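PDB 3BB8: CDP-4-keto-6-deoxy-D-glucose-3-dehydrase, which probably uses pyridoxal 5'-phosphate to dehydrate CDP-4-keto-6-deoxy-D-glucose at C3 during lipopolysaccharide sugar biosynthesis. Local coordinates for residues F27-G38 and Y414-V425; L75-G86 and G227-K238. The protein carries 1 engineered substitution. All blocks are in the same frame, centred on the assembly; numbering follows the deposited sequence.

In the fold
Contact 1 joins residues 27-38, near the start of the chain, to residues 414-425, near its end. Contact 2 pairs residues 75-86 with 227-238 and is nested within the loop that contact 1 closes. The two do not touch. Their centres are 34 Å apart, on opposite sides of the chain's centre, and their nearest atoms are about 13 Å apart. Contact 2 belongs to the active site, because G86 binds the pyridoxal-5'-phosphate directly. Contact 1 lies further out: the side chain of S37 is about 10 Å from the cofactor and about 9 Å from that of D194, another cofactor-binding residue.

Contact 1. Residues F27-G38 and Y414-V425; sequences FEAGKSVVPPSG and YPGLTHDHLDYV
The first turns of helix 419-432 meet the loop 27-38 through an aromatic cluster of F27, H421 and Y424. F27 reaches the helix with CG anti to its backbone N (chi1 -179°). F27 is poorly ordered, so the fine geometry of its ring contacts is less certain. One face of its ring lies against D420 C and H421 CA; H421 CA is 4.1 Å from the F27 ring centroid, a CH-pi contact. The imidazole of H421 meets the same phenyl obliquely, with centroids 4.5 Å apart and planes at 59°. F27 also turns its edge toward the Y424 ring in an offset edge-to-face pair, with centroids 5.8 Å apart and planes at 62°. A29 CB adds a contact of 3.8 Å to Y424 CD1. The Y424 hydroxyl bonds to the backbone of A369, beyond the two segments.

V34 splits its contacts by branch. V34 CG1 lies 3.6 Å from V425 CG2 and 3.8 Å from L417 CD2, while V34 CG2 comes to the edge of the H421 ring. The V34 backbone is hydrogen-bonded to K370 and G372, which ties the loop to a further part of the chain. At the other end the loop runs over Y414. S37 C lies 3.5 Å above the centre of the Y414 ring plane, and G38 N lies over the same face. P35 O meets the edge of this ring, 3.3 Å from Y414 CE2.

No hydrogen bond joins the two segments. T418 occupies the N-cap position, where its OG1 accepts weak bonds from the D420 and H421 backbone. The contact thus rests an N-terminal loop on the start of a capped C-terminal helix. It is consistent with the aspartate aminotransferase fold, in which the N-terminal segment commonly joins the C-terminal part in or beside the small domain.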
loop_
_atom_site.group_PDB
_atom_site.type_symbol
_atom_site.label_atom_id
_atom_site.label_comp_id
_atom_site.label_asym_id
_atom_site.label_seq_id
_atom_site.Cartn_x
_atom_site.Cartn_y
_atom_site.Cartn_z
ATOM N N PHE A 27 -36.380 1.181 7.845
ATOM C CA PHE A 27 -36.161 2.604 8.078
ATOM C C PHE A 27 -37.023 3.113 9.228
ATOM O O PHE A 27 -38.175 2.706 9.381
ATOM C CB PHE A 27 -36.449 3.407 6.808
ATOM C CG PHE A 27 -36.214 4.882 6.958
ATOM C CD1 PHE A 27 -34.958 5.367 7.284
ATOM C CD2 PHE A 27 -37.248 5.784 6.771
ATOM C CE1 PHE A 27 -34.739 6.725 7.422
ATOM C CE2 PHE A 27 -37.034 7.143 6.908
ATOM C CZ PHE A 27 -35.778 7.614 7.233
ATOM N N GLU A 28 -36.458 4.007 10.034
ATOM C CA GLU A 28 -37.204 4.646 11.111
ATOM C C GLU A 28 -36.774 6.097 11.294
ATOM O O GLU A 28 -35.649 6.373 11.713
ATOM C CB GLU A 28 -37.022 3.875 12.421
ATOM C CG GLU A 28 -38.116 4.126 13.446
ATOM C CD GLU A 28 -37.926 3.313 14.711
ATOM O OE1 GLU A 28 -38.508 3.685 15.752
ATOM O OE2 GLU A 28 -37.195 2.302 14.666
ATOM N N ALA A 29 -37.674 7.020 10.977
ATOM C CA ALA A 29 -37.338 8.443 10.943
ATOM C C ALA A 29 -36.916 8.863 12.348
ATOM O O ALA A 29 -37.523 8.457 13.337
ATOM C CB ALA A 29 -38.563 9.238 10.516
ATOM N N GLY A 30 -35.872 9.682 12.427
ATOM C CA GLY A 30 -35.404 10.156 13.717
ATOM C C GLY A 30 -34.406 9.257 14.419
ATOM O O GLY A 30 -33.568 9.737 15.185
ATOM N N LYS A 31 -34.490 7.953 14.174
ATOM C CA LYS A 31 -33.564 7.020 14.804
ATOM C C LYS A 31 -32.571 6.464 13.788
ATOM O O LYS A 31 -31.375 6.367 14.069
ATOM C CB LYS A 31 -34.329 5.873 15.473
ATOM C CG LYS A 31 -33.463 5.031 16.398
ATOM C CD LYS A 31 -34.297 4.059 17.218
ATOM C CE LYS A 31 -33.442 3.356 18.262
ATOM N NZ LYS A 31 -34.239 2.413 19.098
ATOM N N SER A 32 -33.073 6.100 12.610
ATOM C CA SER A 32 -32.232 5.568 11.540
ATOM C C SER A 32 -31.377 6.692 10.969
ATOM O O SER A 32 -31.794 7.849 10.958
ATOM C CB SER A 32 -33.094 4.989 10.412
ATOM O OG SER A 32 -33.876 3.898 10.861
ATOM N N VAL A 33 -30.184 6.355 10.493
ATOM C CA VAL A 33 -29.308 7.363 9.908
ATOM C C VAL A 33 -29.339 7.287 8.389
ATOM O O VAL A 33 -29.745 6.277 7.814
ATOM C CB VAL A 33 -27.852 7.182 10.362
ATOM C CG1 VAL A 33 -27.734 7.451 11.846
ATOM C CG2 VAL A 33 -27.378 5.777 10.030
ATOM N N VAL A 34 -28.930 8.370 7.743
ATOM C CA VAL A 34 -28.862 8.414 6.287
ATOM C C VAL A 34 -27.442 8.869 5.960
ATOM O O VAL A 34 -27.197 10.048 5.691
ATOM C CB VAL A 34 -29.864 9.411 5.691
ATOM C CG1 VAL A 34 -29.820 9.345 4.176
ATOM C CG2 VAL A 34 -31.268 9.104 6.201
ATOM N N PRO A 35 -26.476 7.934 6.007
ATOM C CA PRO A 35 -25.076 8.256 5.716
ATOM C C PRO A 35 -24.856 8.670 4.268
ATOM O O PRO A 35 -25.634 8.319 3.385
ATOM C CB PRO A 35 -24.343 6.968 6.087
ATOM C CG PRO A 35 -25.345 5.915 5.794
ATOM C CD PRO A 35 -26.626 6.506 6.337
ATOM N N PRO A 36 -23.791 9.442 4.011
ATOM C CA PRO A 36 -23.496 9.893 2.649
ATOM C C PRO A 36 -22.927 8.766 1.787
ATOM O O PRO A 36 -22.904 8.856 0.560
ATOM C CB PRO A 36 -22.499 11.030 2.873
ATOM C CG PRO A 36 -21.750 10.566 4.076
ATOM C CD PRO A 36 -22.825 9.996 4.977
ATOM N N SER A 37 -22.474 7.701 2.433
ATOM C CA SER A 37 -21.927 6.570 1.699
ATOM C C SER A 37 -21.849 5.358 2.606
ATOM O O SER A 37 -22.127 5.447 3.803
ATOM C CB SER A 37 -20.532 6.907 1.164
ATOM O OG SER A 37 -19.626 7.139 2.226
ATOM N N GLY A 38 -21.468 4.226 2.031
ATOM C CA GLY A 38 -21.349 3.015 2.816
ATOM C C GLY A 38 -21.282 1.777 1.945
ATOM O O GLY A 38 -21.679 1.798 0.779
ATOM N N TYR A 414 -26.193 6.457 -2.350
ATOM C CA TYR A 414 -25.654 5.117 -2.569
ATOM C C TYR A 414 -26.713 4.027 -2.341
ATOM O O TYR A 414 -27.691 4.234 -1.617
ATOM C CB TYR A 414 -24.414 4.877 -1.683
ATOM C CG TYR A 414 -24.699 4.605 -0.224
ATOM C CD1 TYR A 414 -24.493 3.340 0.321
ATOM C CD2 TYR A 414 -25.184 5.607 0.611
ATOM C CE1 TYR A 414 -24.765 3.078 1.665
ATOM C CE2 TYR A 414 -25.458 5.360 1.950
ATOM C CZ TYR A 414 -25.248 4.099 2.471
ATOM O OH TYR A 414 -25.510 3.863 3.804
ATOM N N PRO A 415 -26.517 2.846 -2.959
ATOM C CA PRO A 415 -27.395 1.668 -2.899
ATOM C C PRO A 415 -27.998 1.290 -1.552
ATOM O O PRO A 415 -29.018 0.603 -1.508
ATOM C CB PRO A 415 -26.516 0.558 -3.461
ATOM C CG PRO A 415 -25.693 1.290 -4.480
ATOM C CD PRO A 415 -25.292 2.531 -3.721
ATOM N N GLY A 416 -27.373 1.717 -0.460
ATOM C CA GLY A 416 -27.897 1.379 0.854
ATOM C C GLY A 416 -29.046 2.268 1.305
ATOM O O GLY A 416 -29.546 2.132 2.424
ATOM N N LEU A 417 -29.479 3.170 0.429
ATOM C CA LEU A 417 -30.558 4.098 0.752
ATOM C C LEU A 417 -31.851 3.839 -0.022
ATOM O O LEU A 417 -31.848 3.795 -1.257
ATOM C CB LEU A 417 -30.086 5.536 0.497
ATOM C CG LEU A 417 -29.501 6.363 1.650
ATOM C CD1 LEU A 417 -28.743 5.501 2.632
ATOM C CD2 LEU A 417 -28.609 7.446 1.064
ATOM N N THR A 418 -32.953 3.678 0.711
ATOM C CA THR A 418 -34.265 3.443 0.104
ATOM C C THR A 418 -34.984 4.773 -0.095
ATOM O O THR A 418 -34.501 5.821 0.337
ATOM C CB THR A 418 -35.170 2.561 0.995
ATOM O OG1 THR A 418 -35.433 3.239 2.229
ATOM C CG2 THR A 418 -34.506 1.224 1.286
ATOM N N HIS A 419 -36.140 4.727 -0.747
ATOM C CA HIS A 419 -36.925 5.934 -0.979
ATOM C C HIS A 419 -37.398 6.530 0.342
ATOM O O HIS A 419 -37.597 7.736 0.447
ATOM C CB HIS A 419 -38.124 5.622 -1.873
ATOM C CG HIS A 419 -37.803 5.626 -3.332
ATOM N ND1 HIS A 419 -36.579 5.228 -3.825
ATOM C CD2 HIS A 419 -38.547 5.975 -4.410
ATOM C CE1 HIS A 419 -36.583 5.334 -5.143
ATOM N NE2 HIS A 419 -37.766 5.784 -5.523
ATOM N N ASP A 420 -37.579 5.688 1.354
ATOM C CA ASP A 420 -38.011 6.190 2.646
ATOM C C ASP A 420 -36.889 6.993 3.282
ATOM O O ASP A 420 -37.138 7.939 4.037
ATOM C CB ASP A 420 -38.434 5.043 3.559
ATOM C CG ASP A 420 -39.824 4.533 3.232
ATOM O OD1 ASP A 420 -40.021 3.992 2.125
ATOM O OD2 ASP A 420 -40.724 4.688 4.082
ATOM N N HIS A 421 -35.653 6.604 2.972
ATOM C CA HIS A 421 -34.470 7.292 3.468
ATOM C C HIS A 421 -34.445 8.673 2.827
ATOM O O HIS A 421 -34.380 9.694 3.513
ATOM C CB HIS A 421 -33.197 6.535 3.058
ATOM C CG HIS A 421 -32.902 5.330 3.896
ATOM N ND1 HIS A 421 -32.474 5.418 5.204
ATOM C CD2 HIS A 421 -32.969 4.008 3.613
ATOM C CE1 HIS A 421 -32.290 4.204 5.690
ATOM N NE2 HIS A 421 -32.585 3.329 4.746
ATOM N N LEU A 422 -34.506 8.689 1.501
ATOM C CA LEU A 422 -34.463 9.926 0.743
ATOM C C LEU A 422 -35.623 10.869 1.033
ATOM O O LEU A 422 -35.418 12.076 1.198
ATOM C CB LEU A 422 -34.401 9.618 -0.751
ATOM C CG LEU A 422 -33.193 8.786 -1.200
ATOM C CD1 LEU A 422 -33.209 8.647 -2.717
ATOM C CD2 LEU A 422 -31.901 9.453 -0.746
ATOM N N ASP A 423 -36.838 10.330 1.082
ATOM C CA ASP A 423 -38.008 11.150 1.364
ATOM C C ASP A 423 -37.806 11.848 2.704
ATOM O O ASP A 423 -38.144 13.023 2.857
ATOM C CB ASP A 423 -39.275 10.283 1.399
ATOM C CG ASP A 423 -39.789 9.946 0.011
ATOM O OD1 ASP A 423 -40.487 8.921 -0.135
ATOM O OD2 ASP A 423 -39.507 10.716 -0.937
ATOM N N TYR A 424 -37.241 11.122 3.665
ATOM C CA TYR A 424 -36.996 11.686 4.982
ATOM C C TYR A 424 -36.016 12.849 4.883
ATOM O O TYR A 424 -36.202 13.883 5.526
ATOM C CB TYR A 424 -36.428 10.631 5.929
ATOM C CG TYR A 424 -35.952 11.218 7.238
ATOM C CD1 TYR A 424 -36.860 11.652 8.203
ATOM C CD2 TYR A 424 -34.592 11.393 7.489
ATOM C CE1 TYR A 424 -36.425 12.248 9.386
ATOM C CE2 TYR A 424 -34.148 11.989 8.667
ATOM C CZ TYR A 424 -35.069 12.412 9.609
ATOM O OH TYR A 424 -34.636 12.996 10.772
ATOM N N VAL A 425 -34.966 12.670 4.086
ATOM C CA VAL A 425 -33.970 13.712 3.904
ATOM C C VAL A 425 -34.635 14.949 3.315
ATOM O O VAL A 425 -34.431 16.064 3.799
ATOM C CB VAL A 425 -32.827 13.240 2.966
ATOM C CG1 VAL A 425 -32.001 14.424 2.485
ATOM C CG2 VAL A 425 -31.942 12.253 3.703
#

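Contact 2. Residues L75-G86 and G227-K238; sequences LGVPYVLTTTSG and GGAVFTQSAELK. With PLP (pyridoxal-5'-phosphate), chain C.
F231 CG lies between its own backbone N and carbonyl carbon (chi1 49°), and the ring presents a face to L75. L75 CD1 sits over that face, 3.7 Å from the F231 ring centroid. K238 CG is anti to the backbone N (chi1 -179°) and lies 3.5 Å from Y79 CB; beyond it the chain bends at chi2, and the amine makes a salt bridge with E242.

F231 and Y79 point to opposite faces of the sheet in which strands 79-83 and 228-232 pair antiparallel. Y79 with T232, L81 with V230 and T83 with G228 are the hydrogen-bonded pairs. The middle pair is short in both directions: L81 N to V230 O is 2.6 Å, and V230 N to L81 O is 2.7 Å. Toward the cofactor the bonding changes, and T83 N approaches G228 O from well above the carbonyl plane.

Just past the strand, S85 caps helix 86-96 through S88 N, and its OG also bonds to N288 O of the second subunit. G86 N then donates to PLP O1P at 2.9 Å. S87 and S215 of the same chain, and W247 of the second subunit, also bond the cofactor. A phosphate at this helix start is probably stabilised by the helix dipole as well as by the backbone N-H.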
loop_
_atom_site.group_PDB
_atom_site.type_symbol
_atom_site.label_atom_id
_atom_site.label_comp_id
_atom_site.label_asym_id
_atom_site.label_seq_id
_atom_site.Cartn_x
_atom_site.Cartn_y
_atom_site.Cartn_z
ATOM N N LEU A 75 -14.963 -2.900 -17.459
ATOM C CA LEU A 75 -14.412 -1.634 -17.926
ATOM C C LEU A 75 -14.148 -1.581 -19.425
ATOM O O LEU A 75 -14.079 -0.498 -20.008
ATOM C CB LEU A 75 -13.110 -1.331 -17.185
ATOM C CG LEU A 75 -13.254 -0.993 -15.704
ATOM C CD1 LEU A 75 -11.883 -1.000 -15.043
ATOM C CD2 LEU A 75 -13.927 0.367 -15.567
ATOM N N GLY A 76 -13.987 -2.746 -20.044
ATOM C CA GLY A 76 -13.710 -2.783 -21.467
ATOM C C GLY A 76 -12.240 -2.544 -21.770
ATOM O O GLY A 76 -11.900 -1.931 -22.784
ATOM N N VAL A 77 -11.361 -3.012 -20.885
ATOM C CA VAL A 77 -9.921 -2.855 -21.082
ATOM C C VAL A 77 -9.207 -4.177 -20.857
ATOM O O VAL A 77 -9.688 -5.034 -20.117
ATOM C CB VAL A 77 -9.309 -1.800 -20.134
ATOM C CG1 VAL A 77 -9.925 -0.449 -20.417
ATOM C CG2 VAL A 77 -9.513 -2.215 -18.674
ATOM N N PRO A 78 -8.045 -4.358 -21.496
ATOM C CA PRO A 78 -7.255 -5.588 -21.373
ATOM C C PRO A 78 -6.402 -5.716 -20.110
ATOM O O PRO A 78 -6.284 -6.804 -19.550
ATOM C CB PRO A 78 -6.405 -5.565 -22.636
ATOM C CG PRO A 78 -6.112 -4.101 -22.798
ATOM C CD PRO A 78 -7.458 -3.454 -22.504
ATOM N N TYR A 79 -5.821 -4.609 -19.656
ATOM C CA TYR A 79 -4.953 -4.643 -18.487
ATOM C C TYR A 79 -5.478 -3.966 -17.227
ATOM O O TYR A 79 -5.784 -2.772 -17.213
ATOM C CB TYR A 79 -3.604 -4.053 -18.865
ATOM C CG TYR A 79 -3.068 -4.654 -20.137
ATOM C CD1 TYR A 79 -2.794 -6.021 -20.217
ATOM C CD2 TYR A 79 -2.870 -3.870 -21.274
ATOM C CE1 TYR A 79 -2.338 -6.599 -21.402
ATOM C CE2 TYR A 79 -2.412 -4.437 -22.468
ATOM C CZ TYR A 79 -2.149 -5.803 -22.523
ATOM O OH TYR A 79 -1.707 -6.376 -23.696
ATOM N N VAL A 80 -5.566 -4.754 -16.162
ATOM C CA VAL A 80 -6.036 -4.280 -14.871
ATOM C C VAL A 80 -5.102 -4.813 -13.790
ATOM O O VAL A 80 -4.890 -6.013 -13.682
ATOM C CB VAL A 80 -7.474 -4.774 -14.583
ATOM C CG1 VAL A 80 -7.853 -4.480 -13.130
ATOM C CG2 VAL A 80 -8.459 -4.101 -15.544
ATOM N N LEU A 81 -4.544 -3.906 -12.994
ATOM C CA LEU A 81 -3.638 -4.279 -11.915
ATOM C C LEU A 81 -4.210 -3.825 -10.574
ATOM O O LEU A 81 -4.556 -2.652 -10.417
ATOM C CB LEU A 81 -2.278 -3.609 -12.120
ATOM C CG LEU A 81 -1.406 -4.053 -13.290
ATOM C CD1 LEU A 81 -0.207 -3.121 -13.409
ATOM C CD2 LEU A 81 -0.954 -5.496 -13.066
ATOM N N THR A 82 -4.305 -4.737 -9.611
ATOM C CA THR A 82 -4.809 -4.343 -8.314
ATOM C C THR A 82 -3.691 -3.748 -7.472
ATOM O O THR A 82 -2.510 -4.040 -7.684
ATOM C CB THR A 82 -5.436 -5.520 -7.544
ATOM O OG1 THR A 82 -4.482 -6.585 -7.414
ATOM C CG2 THR A 82 -6.688 -6.014 -8.267
ATOM N N THR A 83 -4.072 -2.900 -6.522
ATOM C CA THR A 83 -3.108 -2.264 -5.633
ATOM C C THR A 83 -3.770 -1.985 -4.275
ATOM O O THR A 83 -4.953 -2.264 -4.104
ATOM C CB THR A 83 -2.538 -0.983 -6.280
ATOM O OG1 THR A 83 -1.544 -0.420 -5.421
ATOM C CG2 THR A 83 -3.634 0.020 -6.552
ATOM N N THR A 84 -3.023 -1.440 -3.314
ATOM C CA THR A 84 -3.547 -1.235 -1.958
ATOM C C THR A 84 -4.715 -0.273 -1.744
ATOM O O THR A 84 -5.462 -0.421 -0.782
ATOM C CB THR A 84 -2.443 -0.778 -0.994
ATOM O OG1 THR A 84 -2.319 0.647 -1.071
ATOM C CG2 THR A 84 -1.098 -1.434 -1.354
ATOM N N SER A 85 -4.874 0.707 -2.624
ATOM C CA SER A 85 -5.925 1.687 -2.455
ATOM C C SER A 85 -6.037 2.538 -3.701
ATOM O O SER A 85 -5.208 2.446 -4.605
ATOM C CB SER A 85 -5.576 2.609 -1.273
ATOM O OG SER A 85 -4.374 3.332 -1.534
ATOM N N GLY A 86 -7.056 3.394 -3.728
ATOM C CA GLY A 86 -7.212 4.285 -4.855
ATOM C C GLY A 86 -6.030 5.246 -4.883
ATOM O O GLY A 86 -5.528 5.597 -5.965
ATOM N N GLY A 227 -8.296 -1.115 -0.977
ATOM C CA GLY A 227 -7.836 -1.665 -2.233
ATOM C C GLY A 227 -8.171 -0.730 -3.372
ATOM O O GLY A 227 -8.971 0.195 -3.207
ATOM N N GLY A 228 -7.556 -0.963 -4.527
ATOM C CA GLY A 228 -7.818 -0.147 -5.696
ATOM C C GLY A 228 -7.231 -0.841 -6.911
ATOM O O GLY A 228 -6.756 -1.971 -6.792
ATOM N N ALA A 229 -7.243 -0.173 -8.069
ATOM C CA ALA A 229 -6.690 -0.764 -9.267
ATOM C C ALA A 229 -6.274 0.251 -10.319
ATOM O O ALA A 229 -6.867 1.331 -10.439
ATOM C CB ALA A 229 -7.696 -1.754 -9.878
ATOM N N VAL A 230 -5.227 -0.104 -11.060
ATOM C CA VAL A 230 -4.738 0.707 -12.159
ATOM C C VAL A 230 -5.101 -0.129 -13.388
ATOM O O VAL A 230 -4.937 -1.353 -13.380
ATOM C CB VAL A 230 -3.202 0.906 -12.100
ATOM C CG1 VAL A 230 -2.726 1.692 -13.314
ATOM C CG2 VAL A 230 -2.826 1.663 -10.842
ATOM N N PHE A 231 -5.636 0.517 -14.419
ATOM C CA PHE A 231 -6.007 -0.178 -15.635
ATOM C C PHE A 231 -5.610 0.644 -16.842
ATOM O O PHE A 231 -5.550 1.874 -16.776
ATOM C CB PHE A 231 -7.505 -0.522 -15.642
ATOM C CG PHE A 231 -8.417 0.627 -15.300
ATOM C CD1 PHE A 231 -8.816 1.535 -16.274
ATOM C CD2 PHE A 231 -8.932 0.757 -14.009
ATOM C CE1 PHE A 231 -9.729 2.560 -15.976
ATOM C CE2 PHE A 231 -9.843 1.774 -13.693
ATOM C CZ PHE A 231 -10.245 2.677 -14.680
ATOM N N THR A 232 -5.308 -0.041 -17.940
ATOM C CA THR A 232 -4.851 0.632 -19.146
ATOM C C THR A 232 -5.099 -0.249 -20.357
ATOM O O THR A 232 -5.521 -1.395 -20.230
ATOM C CB THR A 232 -3.328 0.942 -19.049
ATOM O OG1 THR A 232 -2.900 1.676 -20.204
ATOM C CG2 THR A 232 -2.523 -0.344 -18.966
ATOM N N GLN A 233 -4.842 0.293 -21.539
ATOM C CA GLN A 233 -5.033 -0.469 -22.758
ATOM C C GLN A 233 -3.669 -0.753 -23.357
ATOM O O GLN A 233 -3.537 -1.526 -24.308
ATOM C CB GLN A 233 -5.900 0.329 -23.726
ATOM C CG GLN A 233 -7.140 0.893 -23.046
ATOM C CD GLN A 233 -8.214 1.294 -24.023
ATOM O OE1 GLN A 233 -8.827 0.439 -24.670
ATOM N NE2 GLN A 233 -8.449 2.599 -24.145
ATOM N N SER A 234 -2.653 -0.129 -22.771
ATOM C CA SER A 234 -1.282 -0.280 -23.219
ATOM C C SER A 234 -0.502 -1.355 -22.469
ATOM O O SER A 234 -0.394 -1.321 -21.245
ATOM C CB SER A 234 -0.552 1.046 -23.076
ATOM O OG SER A 234 0.847 0.846 -23.112
ATOM N N ALA A 235 0.051 -2.303 -23.220
ATOM C CA ALA A 235 0.843 -3.380 -22.642
ATOM C C ALA A 235 2.116 -2.793 -22.056
ATOM O O ALA A 235 2.604 -3.244 -21.027
ATOM C CB ALA A 235 1.187 -4.408 -23.708
ATOM N N GLU A 236 2.658 -1.783 -22.714
ATOM C CA GLU A 236 3.866 -1.150 -22.218
ATOM C C GLU A 236 3.647 -0.510 -20.843
ATOM O O GLU A 236 4.431 -0.734 -19.924
ATOM C CB GLU A 236 4.350 -0.094 -23.198
ATOM C CG GLU A 236 5.566 0.674 -22.716
ATOM C CD GLU A 236 6.004 1.692 -23.735
ATOM O OE1 GLU A 236 5.112 2.145 -24.470
ATOM O OE2 GLU A 236 7.204 2.041 -23.803
ATOM N N LEU A 237 2.581 0.280 -20.702
ATOM C CA LEU A 237 2.294 0.922 -19.423
ATOM C C LEU A 237 1.989 -0.126 -18.350
ATOM O O LEU A 237 2.393 0.017 -17.204
ATOM C CB LEU A 237 1.112 1.893 -19.550
ATOM C CG LEU A 237 1.335 3.113 -20.442
ATOM C CD1 LEU A 237 0.110 4.012 -20.393
ATOM C CD2 LEU A 237 2.554 3.866 -19.992
ATOM N N LYS A 238 1.280 -1.177 -18.739
ATOM C CA LYS A 238 0.924 -2.248 -17.829
ATOM C C LYS A 238 2.195 -2.856 -17.243
ATOM O O LYS A 238 2.266 -3.128 -16.038
ATOM C CB LYS A 238 0.117 -3.305 -18.584
ATOM C CG LYS A 238 -0.363 -4.490 -17.760
ATOM C CD LYS A 238 0.752 -5.491 -17.513
ATOM C CE LYS A 238 0.200 -6.784 -16.948
ATOM N NZ LYS A 238 1.257 -7.832 -16.829
HETATM N N1 PLP C . -9.313 10.145 -5.580
HETATM C C2 PLP C . -10.643 10.389 -5.279
HETATM C C2A PLP C . -11.373 11.440 -6.104
HETATM C C3 PLP C . -11.278 9.661 -4.229
HETATM O O3 PLP C . -12.571 9.869 -3.899
HETATM C C4 PLP C . -10.527 8.658 -3.479
HETATM C C4A PLP C . -11.282 7.865 -2.356
HETATM C C5 PLP C . -9.151 8.462 -3.831
HETATM C C6 PLP C . -8.576 9.240 -4.909
HETATM C C5A PLP C . -8.190 7.498 -3.205
HETATM O O4P PLP C . -8.754 6.332 -2.800
HETATM P P PLP C . -8.436 5.574 -1.419
HETATM O O1P PLP C . -8.889 4.144 -1.625
HETATM O O2P PLP C . -9.351 6.339 -0.295
HETATM O O3P PLP C . -6.945 5.691 -1.084
#